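Local coordinates for protein beta sliding clamp (Bartonella birtlesii LL-WM9, PDB 6PTR) that probably tethers DNA polymerases and other proteins to DNA as a ring-shaped head-to-tail homodimer, conferring processivity in replication, at residues Lys270-Arg275 / Glu350-Leu355; Gly344-Asp349 / Ile364-Asn369. All blocks are in the same frame, centred on the assembly; numbering follows the deposited sequence.

Interaction 1 (Lys270-Arg275 / Glu350-Leu355); sequences KLIVNR and EMVFML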
loop_
_atom_site.group_PDB
_atom_site.type_symbol
_atom_site.label_atom_id
_atom_site.label_comp_id
_atom_site.label_asym_id
_atom_site.label_seq_id
_atom_site.Cartn_x
_atom_site.Cartn_y
_atom_site.Cartn_z
ATOM N N LYS C 270 -0.511 -9.456 40.368
ATOM C CA LYS C 270 0.557 -9.252 39.394
ATOM C C LYS C 270 0.639 -10.439 38.445
ATOM O O LYS C 270 0.748 -11.585 38.888
ATOM C CB LYS C 270 1.904 -9.054 40.099
ATOM C CG LYS C 270 3.067 -8.824 39.133
ATOM C CD LYS C 270 4.264 -8.166 39.843
ATOM C CE LYS C 270 5.218 -9.139 40.426
ATOM N NZ LYS C 270 6.420 -8.418 40.977
ATOM N N LEU C 271 0.595 -10.159 37.144
ATOM C CA LEU C 271 0.745 -11.166 36.100
ATOM C C LEU C 271 1.998 -10.836 35.303
ATOM O O LEU C 271 2.145 -9.704 34.837
ATOM C CB LEU C 271 -0.483 -11.195 35.187
ATOM C CG LEU C 271 -0.358 -11.929 33.843
ATOM C CD1 LEU C 271 -0.122 -13.431 34.089
ATOM C CD2 LEU C 271 -1.584 -11.723 32.948
ATOM N N ILE C 272 2.904 -11.801 35.168
ATOM C CA ILE C 272 4.081 -11.651 34.319
ATOM C C ILE C 272 4.002 -12.685 33.211
ATOM O O ILE C 272 3.797 -13.872 33.481
ATOM C CB ILE C 272 5.403 -11.830 35.079
ATOM C CG1 ILE C 272 5.445 -10.984 36.354
ATOM C CG2 ILE C 272 6.548 -11.465 34.146
ATOM C CD1 ILE C 272 6.690 -11.252 37.209
ATOM N N VAL C 273 4.193 -12.242 31.973
ATOM C CA VAL C 273 4.187 -13.144 30.835
ATOM C C VAL C 273 5.393 -12.819 29.969
ATOM O O VAL C 273 5.936 -11.715 30.008
ATOM C CB VAL C 273 2.881 -13.044 30.006
ATOM C CG1 VAL C 273 1.674 -13.474 30.836
ATOM C CG2 VAL C 273 2.686 -11.637 29.489
ATOM N N ASN C 274 5.809 -13.804 29.185
ATOM C CA ASN C 274 6.773 -13.551 28.129
ATOM C C ASN C 274 6.113 -12.674 27.085
ATOM O O ASN C 274 5.092 -13.054 26.500
ATOM C CB ASN C 274 7.247 -14.855 27.502
ATOM C CG ASN C 274 8.232 -14.632 26.378
ATOM O OD1 ASN C 274 7.870 -14.185 25.295
ATOM N ND2 ASN C 274 9.488 -14.957 26.629
ATOM N N ARG C 275 6.701 -11.506 26.839
ATOM C CA ARG C 275 6.010 -10.510 26.026
ATOM C C ARG C 275 5.767 -11.016 24.609
ATOM O O ARG C 275 4.682 -10.813 24.050
ATOM C CB ARG C 275 6.812 -9.209 25.996
ATOM C CG ARG C 275 6.125 -8.103 25.233
ATOM C CD ARG C 275 6.833 -6.808 25.418
ATOM N NE ARG C 275 8.175 -6.903 24.890
ATOM C CZ ARG C 275 8.503 -6.638 23.632
ATOM N NH1 ARG C 275 7.579 -6.235 22.767
ATOM N NH2 ARG C 275 9.765 -6.763 23.241
ATOM N N GLU C 350 9.863 -9.413 29.422
ATOM C CA GLU C 350 8.834 -9.655 30.424
ATOM C C GLU C 350 7.809 -8.529 30.405
ATOM O O GLU C 350 8.166 -7.357 30.566
ATOM C CB GLU C 350 9.474 -9.786 31.808
ATOM C CG GLU C 350 10.701 -10.677 31.738
ATOM C CD GLU C 350 11.502 -10.750 33.013
ATOM O OE1 GLU C 350 12.112 -11.814 33.251
ATOM O OE2 GLU C 350 11.543 -9.749 33.757
ATOM N N MET C 351 6.541 -8.890 30.262
ATOM C CA MET C 351 5.442 -7.937 30.306
ATOM C C MET C 351 4.672 -8.148 31.603
ATOM O O MET C 351 4.251 -9.268 31.897
ATOM C CB MET C 351 4.527 -8.126 29.103
ATOM C CG MET C 351 3.382 -7.158 29.040
ATOM S SD MET C 351 2.600 -7.327 27.423
ATOM C CE MET C 351 1.434 -5.970 27.459
ATOM N N VAL C 352 4.489 -7.085 32.378
ATOM C CA VAL C 352 3.858 -7.174 33.694
ATOM C C VAL C 352 2.526 -6.435 33.669
ATOM O O VAL C 352 2.456 -5.278 33.242
ATOM C CB VAL C 352 4.771 -6.610 34.797
ATOM C CG1 VAL C 352 4.043 -6.658 36.143
ATOM C CG2 VAL C 352 6.048 -7.398 34.863
ATOM N N PHE C 353 1.459 -7.113 34.098
ATOM C CA PHE C 353 0.165 -6.479 34.339
ATOM C C PHE C 353 -0.075 -6.411 35.839
ATOM O O PHE C 353 0.039 -7.428 36.525
ATOM C CB PHE C 353 -0.995 -7.278 33.749
ATOM C CG PHE C 353 -0.928 -7.491 32.275
ATOM C CD1 PHE C 353 -0.017 -8.378 31.719
ATOM C CD2 PHE C 353 -1.829 -6.847 31.450
ATOM C CE1 PHE C 353 0.010 -8.588 30.340
ATOM C CE2 PHE C 353 -1.811 -7.052 30.079
ATOM C CZ PHE C 353 -0.891 -7.930 29.531
ATOM N N MET C 354 -0.444 -5.234 36.336
ATOM C CA MET C 354 -0.940 -5.082 37.697
ATOM C C MET C 354 -2.455 -4.961 37.605
ATOM O O MET C 354 -2.975 -4.036 36.974
ATOM C CB MET C 354 -0.313 -3.876 38.398
ATOM C CG MET C 354 1.176 -3.946 38.411
ATOM S SD MET C 354 1.814 -5.386 39.288
ATOM C CE MET C 354 1.100 -5.181 40.915
ATOM N N LEU C 355 -3.158 -5.938 38.171
ATOM C CA LEU C 355 -4.588 -6.055 37.954
ATOM C C LEU C 355 -5.330 -5.920 39.271
ATOM O O LEU C 355 -4.791 -6.171 40.352
ATOM C CB LEU C 355 -4.938 -7.413 37.312
ATOM C CG LEU C 355 -4.166 -7.660 36.018
ATOM C CD1 LEU C 355 -4.303 -9.107 35.565
ATOM C CD2 LEU C 355 -4.686 -6.689 34.960
#

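Interaction 2 (Gly344-Asp349 / Ile364-Asn369); sequences GQLSSD and IRDNNN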
loop_
_atom_site.group_PDB
_atom_site.type_symbol
_atom_site.label_atom_id
_atom_site.label_comp_id
_atom_site.label_asym_id
_atom_site.label_seq_id
_atom_site.Cartn_x
_atom_site.Cartn_y
_atom_site.Cartn_z
ATOM N N GLY C 344 3.635 -3.771 22.066
ATOM C CA GLY C 344 4.585 -3.171 21.137
ATOM C C GLY C 344 5.381 -2.014 21.697
ATOM O O GLY C 344 6.442 -1.693 21.156
ATOM N N GLN C 345 4.904 -1.369 22.768
ATOM C CA GLN C 345 5.655 -0.269 23.372
ATOM C C GLN C 345 6.840 -0.741 24.194
ATOM O O GLN C 345 7.785 0.027 24.405
ATOM C CB GLN C 345 4.749 0.563 24.282
ATOM C CG GLN C 345 3.676 1.286 23.524
ATOM C CD GLN C 345 4.255 2.393 22.701
ATOM O OE1 GLN C 345 4.308 2.313 21.480
ATOM N NE2 GLN C 345 4.713 3.446 23.376
ATOM N N LEU C 346 6.783 -1.970 24.692
ATOM C CA LEU C 346 7.738 -2.469 25.654
ATOM C C LEU C 346 8.939 -3.059 24.944
ATOM O O LEU C 346 8.846 -3.521 23.808
ATOM C CB LEU C 346 7.074 -3.527 26.531
ATOM C CG LEU C 346 5.773 -3.068 27.180
ATOM C CD1 LEU C 346 5.140 -4.221 27.967
ATOM C CD2 LEU C 346 6.047 -1.870 28.075
ATOM N N SER C 347 10.073 -3.051 25.631
ATOM C CA SER C 347 11.306 -3.530 25.043
ATOM C C SER C 347 11.853 -4.778 25.714
ATOM O O SER C 347 12.827 -5.350 25.213
ATOM C CB SER C 347 12.370 -2.425 25.089
ATOM O OG SER C 347 12.687 -2.086 26.430
ATOM N N SER C 348 11.271 -5.217 26.820
ATOM C CA SER C 348 11.860 -6.300 27.590
ATOM C C SER C 348 11.178 -7.622 27.269
ATOM O O SER C 348 10.086 -7.663 26.697
ATOM C CB SER C 348 11.768 -6.012 29.089
ATOM O OG SER C 348 10.458 -6.135 29.555
ATOM N N ASP C 349 11.845 -8.712 27.645
ATOM C CA ASP C 349 11.228 -10.018 27.476
ATOM C C ASP C 349 9.994 -10.184 28.346
ATOM O O ASP C 349 9.147 -11.014 28.023
ATOM C CB ASP C 349 12.205 -11.137 27.803
ATOM C CG ASP C 349 13.444 -11.114 26.923
ATOM O OD1 ASP C 349 13.384 -10.543 25.812
ATOM O OD2 ASP C 349 14.473 -11.679 27.346
ATOM N N ILE C 364 0.204 -1.422 33.175
ATOM C CA ILE C 364 1.080 -2.260 32.355
ATOM C C ILE C 364 2.426 -1.575 32.169
ATOM O O ILE C 364 2.500 -0.348 32.013
ATOM C CB ILE C 364 0.454 -2.578 30.984
ATOM C CG1 ILE C 364 -0.885 -3.295 31.142
ATOM C CG2 ILE C 364 1.413 -3.403 30.126
ATOM C CD1 ILE C 364 -1.684 -3.346 29.879
ATOM N N ARG C 365 3.492 -2.375 32.164
ATOM C CA ARG C 365 4.830 -1.834 31.963
ATOM C C ARG C 365 5.807 -2.955 31.649
ATOM O O ARG C 365 5.532 -4.146 31.877
ATOM C CB ARG C 365 5.305 -1.050 33.185
ATOM C CG ARG C 365 5.137 -1.799 34.472
ATOM C CD ARG C 365 6.087 -1.269 35.502
ATOM N NE ARG C 365 5.735 0.076 35.937
ATOM C CZ ARG C 365 4.931 0.337 36.963
ATOM N NH1 ARG C 365 4.391 -0.661 37.651
ATOM N NH2 ARG C 365 4.673 1.594 37.303
ATOM N N ASP C 366 6.926 -2.558 31.049
ATOM C CA ASP C 366 8.126 -3.380 31.063
ATOM C C ASP C 366 8.510 -3.648 32.504
ATOM O O ASP C 366 8.609 -2.716 33.307
ATOM C CB ASP C 366 9.285 -2.657 30.369
ATOM C CG ASP C 366 9.435 -3.043 28.922
ATOM O OD1 ASP C 366 9.184 -4.224 28.588
ATOM O OD2 ASP C 366 9.805 -2.160 28.124
ATOM N N ASN C 367 8.754 -4.922 32.819
ATOM C CA ASN C 367 9.170 -5.292 34.165
ATOM C C ASN C 367 10.293 -4.398 34.667
ATOM O O ASN C 367 10.360 -4.103 35.865
ATOM C CB ASN C 367 9.598 -6.761 34.186
ATOM C CG ASN C 367 9.608 -7.362 35.592
ATOM O OD1 ASN C 367 9.065 -6.790 36.541
ATOM N ND2 ASN C 367 10.217 -8.530 35.721
ATOM N N ASN C 368 11.145 -3.906 33.766
ATOM C CA ASN C 368 12.311 -3.149 34.214
ATOM C C ASN C 368 11.936 -1.731 34.651
ATOM O O ASN C 368 12.134 -1.359 35.815
ATOM C CB ASN C 368 13.412 -3.152 33.128
ATOM C CG ASN C 368 13.223 -2.088 32.037
ATOM O OD1 ASN C 368 12.488 -2.290 31.073
ATOM N ND2 ASN C 368 13.925 -0.970 32.173
ATOM N N ASN C 369 11.345 -0.939 33.758
ATOM C CA ASN C 369 11.614 0.489 33.841
ATOM C C ASN C 369 10.679 1.205 34.810
ATOM O O ASN C 369 9.620 0.703 35.203
ATOM C CB ASN C 369 11.528 1.140 32.462
ATOM C CG ASN C 369 10.155 1.655 32.164
ATOM O OD1 ASN C 369 9.775 2.732 32.619
ATOM N ND2 ASN C 369 9.391 0.887 31.407
#

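Interaction 1 (Lys270-Arg275 / Glu350-Leu355)
The phenyl ring of F353 is met from strand 270-274 by two methyl groups: V273 CG2 arrives at its edge, near the ring plane, 4.1 Å from F353 CE1, while L271 CD2 comes in obliquely, 3.9 Å from F353 CD1. Outside the pair, F278 of helix 275-285 makes an edge-to-face contact with the same ring, and I364 of strand 362-366 also packs on it. As a hydrogen-bonded pair, L271 and F353 share a face of the sheet and lie side by side; with L271 CG anti to the backbone N (chi1 165°), L271 CD2 is brought to the ring. M351 continues this buried face: its CB touches V273 CG2, and R275 crosses it at about a right angle, with R275 CB 4.0 Å from M351 CB. The guanidinium of R275 is bonded outside the pair, NE to S348 O and NH1 to A343 O.

K270, I272, E350, V352 and M354 occupy the opposite face, where only V352 is buried. There M354, bent at chi2 and chi3, brings its sulfur alongside the lysine chain, with M354 SD 3.7 Å from K270 CG; I272 CG1 lies 3.9 Å from V352 CG2.

The backbones pair through four hydrogen bonds, two within each of the hydrogen-bonded pairs L271-F353 and V273-M351. The bond from L271 N to F353 O is 2.9 Å long and nearly straight (173° at the hydrogen). With short axes 4.7 Å apart at 160°, this is a regular antiparallel ladder in an eight-stranded sheet that joins strands of the central and C-terminal domains, strand 269-274 being outermost within this chain. Helix 275-285 packs on the face bearing F353, the sheet-and-helix construction of the DNA clamp fold.

Interaction 2 (Gly344-Asp349 / Ile364-Asn369)
The loop joining helix 336-345 to strand 350-355 in the C-terminal domain of the clamp is held by a carboxylate that accepts two successive backbone N-H groups. D366, at the end of strand 362-366, takes those of S347 and S348, one on each oxygen. The bond from S347 N to D366 OD2 is 2.7 Å long and close to linear (170°), and it uses the syn lone pair of OD2. S348 N reaches D366 OD1 differently, at 2.9 Å and from above the carboxylate plane, 42° out of it. Since the two donors bind different oxygens, they would be expected to fix the rotation of the carboxylate and to stabilise its negative charge.

L346 is the buried apolar part of the contact. Its side chain and that of D366 slide past each other in opposite directions, which brings L346 CD2 to 3.2 Å from D366 N, a tight approach. Farther along, L346 CD1 meets I364 CG2 at 4.4 Å, while M351 and Y374 also pack against this leucine.

The serine hydroxyls add to the grip unequally. S348 OG, placed between its backbone N and carbonyl carbon (chi1 72°), is turned to D366 OD1, but their 2.5 Å separation is unusually short and its exact length doubtful. S347 OG gives D366 OD2 a weak bond of 3.3 Å.

Both interactions reach one sheet, shared by the central and C-terminal domains, in which strands 350-355 and 362-366 are neighbours, and their centres lie 9 Å apart. Interaction 1 is the more extensive, burying 551 Å² against 279 Å²; one face of its ladder is buried and apolar, the other more exposed. Interaction 2 is partly buried too, but it ties a loop to a strand end through a charged side chain rather than by repetitive backbone pairing. Two probable hydrogen bonds of 2.7 Å join them: R275 NE to S348 O, and N367 ND2 to E350 OE2. Thus the loop held by D366 is also held from the start of helix 275-285.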